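Local atomic coordinates of carboxylesterase (Ferroplasma acidiphilum, PDB entry 3WJ2), a protein that probably hydrolyses carboxylic esters as a serine esterase of the alpha/beta-hydrolase fold. Residues B[15-18]-B[19-22]; B[188-191]-B[192-195]; B[251-254]-B[255-259]; B[289-292]-B[293-297]. All coordinates share one frame; numbering follows the deposited sequence.

Interaction 1: B[15-18]-B[19-22]; sequences IELS and KSAG
Near the C-terminal end of surface helix 12-20, Ile15 O accepts Lys19 N at 3.0 Å, with the N-H nearly straight at 162°. Glu16 supplies the next rung, its O accepting Ser20 N at 2.9 Å. The side chains of Glu16 and Lys19 run side by side in the same direction, but the touch is carboxylate oxygen against methylene, Glu16 OE1 to Lys19 CD at 3.8 Å. Their charged ends stay apart, with OE1 and NZ too distant for a salt bridge. At Leu17 the carbonyl oxygen is shared: Ala21 N reaches it only weakly, and the hydroxyl of Ser20 also donates to it, Ser20 OG to Leu17 O 2.8 Å. A chi1 of 77° turns that hydroxyl back against its own helix. Ser18 sends OG to the backbone O of Tyr203, tying this turn to a loop. The i to i+4 pattern weakens at Ala21, whose N also makes a weak i to i+3 bond to Ser18 O. Gly22 leaves helical geometry with positive phi, and a water donates to both Ser18 O and Gly22 O, each at 2.7 Å.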
loop_
_atom_site.group_PDB
_atom_site.type_symbol
_atom_site.label_atom_id
_atom_site.label_comp_id
_atom_site.label_asym_id
_atom_site.label_seq_id
_atom_site.Cartn_x
_atom_site.Cartn_y
_atom_site.Cartn_z
ATOM N N ILE B 15 11.680 14.217 -14.614
ATOM C CA ILE B 15 10.543 13.537 -15.134
ATOM C C ILE B 15 10.149 14.089 -16.515
ATOM O O ILE B 15 9.951 13.338 -17.458
ATOM C CB ILE B 15 9.385 13.563 -14.111
ATOM C CG1 ILE B 15 9.860 12.810 -12.844
ATOM C CG2 ILE B 15 8.122 13.039 -14.731
ATOM C CD1 ILE B 15 8.695 12.724 -11.714
ATOM N N GLU B 16 10.159 15.411 -16.589
ATOM C CA GLU B 16 9.826 16.077 -17.904
ATOM C C GLU B 16 10.870 15.748 -18.957
ATOM O O GLU B 16 10.524 15.510 -20.106
ATOM C CB GLU B 16 9.752 17.589 -17.716
ATOM C CG GLU B 16 8.531 18.089 -16.888
ATOM C CD GLU B 16 7.167 17.983 -17.593
ATOM O OE1 GLU B 16 7.064 17.660 -18.800
ATOM O OE2 GLU B 16 6.168 18.246 -16.901
ATOM N N LEU B 17 12.129 15.733 -18.595
ATOM C CA LEU B 17 13.235 15.477 -19.532
ATOM C C LEU B 17 13.193 14.043 -20.006
ATOM O O LEU B 17 13.360 13.735 -21.229
ATOM C CB LEU B 17 14.580 15.685 -18.824
ATOM C CG LEU B 17 15.867 15.367 -19.610
ATOM C CD1 LEU B 17 16.110 16.400 -20.771
ATOM C CD2 LEU B 17 17.062 15.305 -18.605
ATOM N N SER B 18 12.929 13.122 -19.056
ATOM C CA SER B 18 12.694 11.754 -19.419
ATOM C C SER B 18 11.529 11.568 -20.420
ATOM O O SER B 18 11.654 10.794 -21.408
ATOM C CB SER B 18 12.472 10.901 -18.166
ATOM O OG SER B 18 11.952 9.707 -18.672
ATOM N N LYS B 19 10.401 12.257 -20.192
ATOM C CA LYS B 19 9.275 12.246 -21.124
ATOM C C LYS B 19 9.697 12.784 -22.537
ATOM O O LYS B 19 9.315 12.238 -23.591
ATOM C CB LYS B 19 8.173 13.093 -20.475
ATOM C CG LYS B 19 6.934 13.369 -21.333
ATOM C CD LYS B 19 6.015 14.478 -20.660
ATOM C CE LYS B 19 4.563 14.442 -21.234
ATOM N NZ LYS B 19 4.471 14.810 -22.676
ATOM N N SER B 20 10.512 13.811 -22.509
ATOM C CA SER B 20 10.853 14.461 -23.799
ATOM C C SER B 20 11.725 13.554 -24.688
ATOM O O SER B 20 11.801 13.744 -25.935
ATOM C CB SER B 20 11.475 15.799 -23.536
ATOM O OG SER B 20 12.789 15.680 -23.142
ATOM N N ALA B 21 12.419 12.574 -24.092
ATOM C CA ALA B 21 13.286 11.746 -24.906
ATOM C C ALA B 21 12.541 10.649 -25.631
ATOM O O ALA B 21 13.106 10.049 -26.517
ATOM C CB ALA B 21 14.504 11.148 -24.021
ATOM N N GLY B 22 11.295 10.367 -25.203
ATOM C CA GLY B 22 10.400 9.409 -25.833
ATOM C C GLY B 22 10.859 7.996 -25.478
ATOM O O GLY B 22 11.695 7.829 -24.603
HETATM O O HOH W 1 12.816 8.514 -22.296
#

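Interaction 2: B[188-191]-B[192-195]; sequences APDN and FSRS
Asp190 turns its carboxylate away from its own N (chi1 -178°) and brings it to the backbone N-H groups of Phe192 and Ser193, while the hydroxyl of Ser193, set between its backbone N and carbonyl carbon, folds back to meet it. The result is an Asx turn, extended by a second bond to Ser193 N, leading into helix 194-198, with Ser193 at the N-cap. Asp190 OD1 accepts both Phe192 N and Ser193 N, each at 2.9 Å and both nearly straight. Ser193 N lies at the syn lone pair of OD1; Phe192 N also comes from the syn side, but 32° out of the carboxylate plane. The other oxygen uses its syn lone pair for the hydroxyl, Ser193 OG to Asp190 OD2 being 2.6 Å. Three bonds thus fix the rotation of the carboxylate, and Ser193 OG in turn caps Phe196 N.

Asp190 OD1 also sits over the centre of one face of the Phe192 ring, 3.8 Å above the plane. At the ring edge Asn191 OD1 comes to 3.2 Å from Phe192 CD2, the amide and ring planes standing 77° apart, while Asn191 ND2 donates to Leu232 O of the second subunit. Phe192 also meets its counterpart in that subunit, placing the turn at a subunit interface. Within the chain, Pro189 forms the centre of an inverse gamma turn, and its O approaches Phe192 CE2 obliquely at 3.6 Å.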
loop_
_atom_site.group_PDB
_atom_site.type_symbol
_atom_site.label_atom_id
_atom_site.label_comp_id
_atom_site.label_asym_id
_atom_site.label_seq_id
_atom_site.Cartn_x
_atom_site.Cartn_y
_atom_site.Cartn_z
ATOM N N ALA B 188 15.197 -9.003 -8.775
ATOM C CA ALA B 188 14.207 -10.086 -9.042
ATOM C C ALA B 188 13.702 -9.979 -10.479
ATOM O O ALA B 188 13.702 -8.893 -11.149
ATOM C CB ALA B 188 12.996 -9.964 -8.036
ATOM N N PRO B 189 13.118 -11.130 -10.945
ATOM C CA PRO B 189 12.529 -11.100 -12.258
ATOM C C PRO B 189 11.151 -10.475 -12.178
ATOM O O PRO B 189 10.148 -11.221 -12.360
ATOM C CB PRO B 189 12.371 -12.585 -12.604
ATOM C CG PRO B 189 12.135 -13.269 -11.233
ATOM C CD PRO B 189 13.055 -12.473 -10.308
ATOM N N ASP B 190 11.038 -9.156 -12.189
ATOM C CA ASP B 190 9.665 -8.540 -11.793
ATOM C C ASP B 190 8.965 -7.732 -12.856
ATOM O O ASP B 190 9.401 -6.621 -13.216
ATOM C CB ASP B 190 9.898 -7.737 -10.510
ATOM C CG ASP B 190 8.622 -7.090 -9.963
ATOM O OD1 ASP B 190 7.581 -7.586 -10.375
ATOM O OD2 ASP B 190 8.771 -6.157 -9.126
ATOM N N ASN B 191 7.848 -8.207 -13.387
ATOM C CA ASN B 191 6.966 -7.367 -14.210
ATOM C C ASN B 191 5.533 -7.396 -13.663
ATOM O O ASN B 191 4.519 -7.243 -14.390
ATOM C CB ASN B 191 6.984 -7.744 -15.706
ATOM C CG ASN B 191 6.368 -9.099 -15.965
ATOM O OD1 ASN B 191 6.332 -9.950 -15.071
ATOM N ND2 ASN B 191 5.941 -9.340 -17.193
ATOM N N PHE B 192 5.444 -7.538 -12.364
ATOM C CA PHE B 192 4.075 -7.756 -11.828
ATOM C C PHE B 192 3.868 -7.265 -10.415
ATOM O O PHE B 192 2.690 -7.406 -9.956
ATOM C CB PHE B 192 3.706 -9.300 -11.914
ATOM C CG PHE B 192 4.670 -10.161 -11.235
ATOM C CD1 PHE B 192 4.723 -10.273 -9.824
ATOM C CD2 PHE B 192 5.669 -10.797 -12.033
ATOM C CE1 PHE B 192 5.704 -11.061 -9.194
ATOM C CE2 PHE B 192 6.670 -11.512 -11.454
ATOM C CZ PHE B 192 6.674 -11.717 -10.046
ATOM N N SER B 193 4.902 -6.912 -9.591
ATOM C CA SER B 193 4.654 -6.400 -8.225
ATOM C C SER B 193 3.885 -5.052 -8.292
ATOM O O SER B 193 3.710 -4.464 -9.328
ATOM C CB SER B 193 5.954 -6.184 -7.440
ATOM O OG SER B 193 6.657 -5.064 -8.075
ATOM N N ARG B 194 3.313 -4.668 -7.174
ATOM C CA ARG B 194 2.513 -3.456 -7.178
ATOM C C ARG B 194 3.388 -2.217 -7.405
ATOM O O ARG B 194 3.004 -1.378 -8.189
ATOM C CB ARG B 194 1.738 -3.351 -5.882
ATOM C CG ARG B 194 0.780 -2.050 -5.909
ATOM C CD ARG B 194 -0.070 -1.881 -4.590
ATOM N NE ARG B 194 -0.926 -0.659 -4.798
ATOM C CZ ARG B 194 -2.076 -0.623 -5.485
ATOM N NH1 ARG B 194 -2.575 -1.740 -6.036
ATOM N NH2 ARG B 194 -2.737 0.548 -5.691
ATOM N N SER B 195 4.610 -2.202 -6.815
ATOM C CA SER B 195 5.392 -0.976 -7.141
ATOM C C SER B 195 5.715 -0.993 -8.626
ATOM O O SER B 195 5.814 0.063 -9.290
ATOM C CB SER B 195 6.706 -0.912 -6.321
ATOM O OG SER B 195 7.550 -2.084 -6.552
#

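Interaction 3: B[251-254]-B[255-259]; sequences DPLR and DPEET
Arg254 and Asp255, neighbours in sequence, lie side by side and pair through a side-on salt bridge. The arginine leaves the backbone with CG anti to N and then bends at chi3 (78°), which brings NE and NH2 round to the same carboxylate oxygen. Asp255 OD1 takes both, from NE at 3.0 Å and from NH2 at 2.9 Å, and lies in the guanidinium plane. The fit is less even from the acid's side: NH2 arrives on the syn side of OD1, NE from above the carboxylate plane, and the two flat groups are turned 39° apart. The remaining nitrogen, NH1, donates to Glu249 O. Glu258, one helical turn on, crosses Arg254 obliquely and lays OE2 against its aliphatic part, 3.4 Å from Arg254 CG. This oxygen is well out of the guanidinium plane; its salt bridge is to Arg275, and Thr247 OG1 also bonds to it.

These residues form the start of helix 254-266, which follows strand 243-248 of the central alpha/beta-hydrolase sheet. Asp251 begins the type I turn leading into it, and its OD1 accepts Leu253 N at 2.9 Å in a capping bond. Glu257, its CG beside the backbone N and the chain extended beyond, reaches back towards this turn and brings OE2 to 3.3 Å from Leu253 CB. A water donates to both Asp251 OD2 and Glu257 OE1 and so bridges the two acids; Asn248 ND2 also bonds to that aspartate oxygen. Leu253 O is met both by Glu257 CD, at 3.1 Å, and by Pro256 CD, at 3.4 Å.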
loop_
_atom_site.group_PDB
_atom_site.type_symbol
_atom_site.label_atom_id
_atom_site.label_comp_id
_atom_site.label_asym_id
_atom_site.label_seq_id
_atom_site.Cartn_x
_atom_site.Cartn_y
_atom_site.Cartn_z
ATOM N N ASP B 251 9.162 4.089 -7.209
ATOM C CA ASP B 251 10.206 3.440 -8.084
ATOM C C ASP B 251 9.677 2.036 -8.333
ATOM O O ASP B 251 9.304 1.298 -7.390
ATOM C CB ASP B 251 11.532 3.396 -7.273
ATOM C CG ASP B 251 12.639 2.592 -7.945
ATOM O OD1 ASP B 251 12.517 1.920 -8.932
ATOM O OD2 ASP B 251 13.751 2.761 -7.360
ATOM N N PRO B 252 9.587 1.612 -9.594
ATOM C CA PRO B 252 9.100 0.225 -9.870
ATOM C C PRO B 252 9.891 -0.889 -9.158
ATOM O O PRO B 252 9.363 -1.967 -8.866
ATOM C CB PRO B 252 9.124 0.082 -11.376
ATOM C CG PRO B 252 10.031 1.251 -11.861
ATOM C CD PRO B 252 10.051 2.305 -10.826
ATOM N N LEU B 253 11.196 -0.650 -8.881
ATOM C CA LEU B 253 12.052 -1.653 -8.258
ATOM C C LEU B 253 11.900 -1.785 -6.746
ATOM O O LEU B 253 12.564 -2.587 -6.113
ATOM C CB LEU B 253 13.549 -1.295 -8.503
ATOM C CG LEU B 253 13.869 -1.366 -9.957
ATOM C CD1 LEU B 253 15.459 -1.314 -10.128
ATOM C CD2 LEU B 253 13.293 -2.452 -10.771
ATOM N N ARG B 254 11.076 -0.940 -6.092
ATOM C CA ARG B 254 11.037 -0.806 -4.661
ATOM C C ARG B 254 10.570 -2.093 -3.937
ATOM O O ARG B 254 11.171 -2.479 -2.942
ATOM C CB ARG B 254 10.038 0.332 -4.321
ATOM C CG ARG B 254 9.819 0.589 -2.806
ATOM C CD ARG B 254 8.562 1.469 -2.610
ATOM N NE ARG B 254 7.413 0.591 -2.759
ATOM C CZ ARG B 254 6.163 1.081 -2.734
ATOM N NH1 ARG B 254 5.940 2.404 -2.780
ATOM N NH2 ARG B 254 5.138 0.235 -2.817
ATOM N N ASP B 255 9.443 -2.649 -4.365
ATOM C CA ASP B 255 8.887 -3.756 -3.484
ATOM C C ASP B 255 9.862 -4.977 -3.327
ATOM O O ASP B 255 10.096 -5.414 -2.186
ATOM C CB ASP B 255 7.527 -4.231 -3.946
ATOM C CG ASP B 255 6.381 -3.188 -3.617
ATOM O OD1 ASP B 255 6.612 -2.261 -2.835
ATOM O OD2 ASP B 255 5.277 -3.378 -4.161
ATOM N N PRO B 256 10.478 -5.449 -4.435
ATOM C CA PRO B 256 11.456 -6.536 -4.212
ATOM C C PRO B 256 12.621 -6.163 -3.300
ATOM O O PRO B 256 13.145 -7.022 -2.562
ATOM C CB PRO B 256 11.932 -6.892 -5.663
ATOM C CG PRO B 256 10.763 -6.434 -6.588
ATOM C CD PRO B 256 10.333 -5.127 -5.867
ATOM N N GLU B 257 13.036 -4.877 -3.319
ATOM C CA GLU B 257 14.096 -4.499 -2.423
ATOM C C GLU B 257 13.732 -4.572 -0.982
ATOM O O GLU B 257 14.540 -4.823 -0.111
ATOM C CB GLU B 257 14.543 -3.015 -2.780
ATOM C CG GLU B 257 15.142 -2.945 -4.197
ATOM C CD GLU B 257 15.144 -1.518 -4.714
ATOM O OE1 GLU B 257 14.629 -0.662 -3.977
ATOM O OE2 GLU B 257 15.633 -1.337 -5.896
ATOM N N GLU B 258 12.483 -4.164 -0.672
ATOM C CA GLU B 258 12.013 -4.098 0.712
ATOM C C GLU B 258 11.812 -5.566 1.144
ATOM O O GLU B 258 12.199 -5.870 2.300
ATOM C CB GLU B 258 10.715 -3.285 0.795
ATOM C CG GLU B 258 11.096 -1.787 0.408
ATOM C CD GLU B 258 10.011 -0.790 0.720
ATOM O OE1 GLU B 258 8.814 -1.162 1.065
ATOM O OE2 GLU B 258 10.299 0.415 0.596
ATOM N N THR B 259 11.467 -6.425 0.201
ATOM C CA THR B 259 11.414 -7.902 0.572
ATOM C C THR B 259 12.803 -8.419 0.868
ATOM O O THR B 259 13.035 -9.099 1.884
ATOM C CB THR B 259 10.848 -8.700 -0.572
ATOM O OG1 THR B 259 9.456 -8.305 -0.762
ATOM C CG2 THR B 259 11.011 -10.228 -0.422
HETATM O O HOH W 2 13.433 1.646 -4.839
#

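Interaction 4: B[289-292]-B[293-297]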
loop_
_atom_site.group_PDB
_atom_site.type_symbol
_atom_site.label_atom_id
_atom_site.label_comp_id
_atom_site.label_asym_id
_atom_site.label_seq_id
_atom_site.Cartn_x
_atom_site.Cartn_y
_atom_site.Cartn_z
ATOM N N VAL B 289 20.443 17.694 -7.423
ATOM C CA VAL B 289 19.225 18.413 -7.781
ATOM C C VAL B 289 18.142 18.281 -6.774
ATOM O O VAL B 289 17.176 19.039 -6.816
ATOM C CB VAL B 289 18.747 18.022 -9.167
ATOM C CG1 VAL B 289 19.841 18.443 -10.279
ATOM C CG2 VAL B 289 18.425 16.615 -9.252
ATOM N N SER B 290 18.267 17.290 -5.878
ATOM C CA SER B 290 17.321 17.149 -4.771
ATOM C C SER B 290 18.000 17.102 -3.414
ATOM O O SER B 290 18.862 16.250 -3.195
ATOM C CB SER B 290 16.512 15.840 -4.993
ATOM O OG SER B 290 15.873 15.430 -3.740
ATOM N N ASP B 291 17.682 18.063 -2.520
ATOM C CA ASP B 291 18.283 18.151 -1.262
ATOM C C ASP B 291 17.869 16.899 -0.432
ATOM O O ASP B 291 18.654 16.441 0.417
ATOM C CB ASP B 291 17.926 19.444 -0.493
ATOM C CG ASP B 291 18.824 19.610 0.727
ATOM O OD1 ASP B 291 20.080 19.721 0.559
ATOM O OD2 ASP B 291 18.321 19.553 1.868
ATOM N N GLY B 292 16.612 16.494 -0.562
ATOM C CA GLY B 292 16.188 15.255 0.158
ATOM C C GLY B 292 17.095 14.092 -0.257
ATOM O O GLY B 292 17.556 13.354 0.677
ATOM N N ALA B 293 17.285 13.889 -1.553
ATOM C CA ALA B 293 18.164 12.786 -2.026
ATOM C C ALA B 293 19.584 12.975 -1.481
ATOM O O ALA B 293 20.245 12.068 -1.006
ATOM C CB ALA B 293 18.134 12.674 -3.475
ATOM N N ARG B 294 20.134 14.200 -1.601
ATOM C CA ARG B 294 21.434 14.486 -0.999
ATOM C C ARG B 294 21.537 14.093 0.467
ATOM O O ARG B 294 22.564 13.532 0.899
ATOM C CB ARG B 294 21.705 16.029 -1.159
ATOM C CG ARG B 294 23.117 16.393 -0.791
ATOM C CD ARG B 294 23.148 17.969 -1.066
ATOM N NE ARG B 294 24.576 18.309 -1.045
ATOM C CZ ARG B 294 25.349 18.441 -2.140
ATOM N NH1 ARG B 294 24.871 18.365 -3.386
ATOM N NH2 ARG B 294 26.623 18.734 -1.974
ATOM N N ASN B 295 20.543 14.418 1.296
ATOM C CA ASN B 295 20.566 14.091 2.709
ATOM C C ASN B 295 20.510 12.529 2.895
ATOM O O ASN B 295 21.175 12.055 3.813
ATOM C CB ASN B 295 19.415 14.716 3.407
ATOM C CG ASN B 295 19.676 16.159 3.685
ATOM O OD1 ASN B 295 18.783 17.010 3.436
ATOM N ND2 ASN B 295 20.842 16.460 4.153
ATOM N N ILE B 296 19.763 11.822 2.086
ATOM C CA ILE B 296 19.741 10.298 2.209
ATOM C C ILE B 296 21.102 9.758 1.902
ATOM O O ILE B 296 21.607 8.868 2.650
ATOM C CB ILE B 296 18.606 9.713 1.340
ATOM C CG1 ILE B 296 17.298 10.072 1.993
ATOM C CG2 ILE B 296 18.773 8.156 1.086
ATOM C CD1 ILE B 296 16.116 9.855 0.998
ATOM N N VAL B 297 21.738 10.244 0.820
ATOM C CA VAL B 297 23.080 9.768 0.518
ATOM C C VAL B 297 24.054 10.141 1.653
ATOM O O VAL B 297 24.892 9.340 2.042
ATOM C CB VAL B 297 23.574 10.361 -0.838
ATOM C CG1 VAL B 297 25.095 9.945 -1.047
ATOM C CG2 VAL B 297 22.716 9.916 -1.976
#
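From Ser290 onward the chain enters helix 291-303 with three consecutive i to i+4 bonds. Arg294 N donates to Ser290 O at 2.9 Å with an N-H angle of 174°, Asn295 N to Asp291 O at 2.9 Å, and Ile296 N to Gly292 O at 3.0 Å. Ser290 is the N-cap residue, its backbone still extended before the helical values begin at Asp291.

The cap is completed by the serine hydroxyl. A chi1 of 162° sets OG beside the carbonyl carbon, where it accepts Ala293 N at 3.0 Å along a nearly straight N-H, giving this amide of the first turn a side-chain acceptor. The methyl of Ala293 packs beside the same hydroxyl, its CB 3.6 Å from Ser290 OG. Asp291 comes near two side chains. Its OD1 touches the aliphatic part of Arg294 at CD, 3.9 Å away, rather than forming a salt bridge; Arg294 NH1 donates instead to Phe287 O. Its OD2 faces the side-chain amide of Asn295, with carboxylate and amide planes almost perpendicular, and forms a salt bridge with Arg270 of the fourth subunit. Ile296 lays CG1 3.5 Å from Gly292 O.

Ser290, Ala293 and Ile296 turn one face of the helix onto Met279 of strand 271-280, an outermost strand of the sheet within this chain, while Arg294 and Val297 pack on Phe101 of helix 96-106; Asn295 and Ile296 also meet the fourth subunit.

How the interactions relate
The four contacts follow one another along the chain without interleaving, and each is local to a helix end. Interaction 1 closes helix 12-20 at the surface, about 21 to 23 Å between centres from the other three. Interactions 2, 3 and 4 begin helices 194-198, 254-266 and 291-303. Only interactions 2 and 3 touch: their centres are 8 Å apart, and Ser195 OG probably bonds to both Pro252 O and Asp255 N, joining the starts of two helices beside the second subunit. Interaction 4 lies about 19 Å from interaction 3, between centres, and meets the fourth subunit. Interactions 2, 3 and 4 thus place helix starts of the hydrolase fold at or beside subunit contacts.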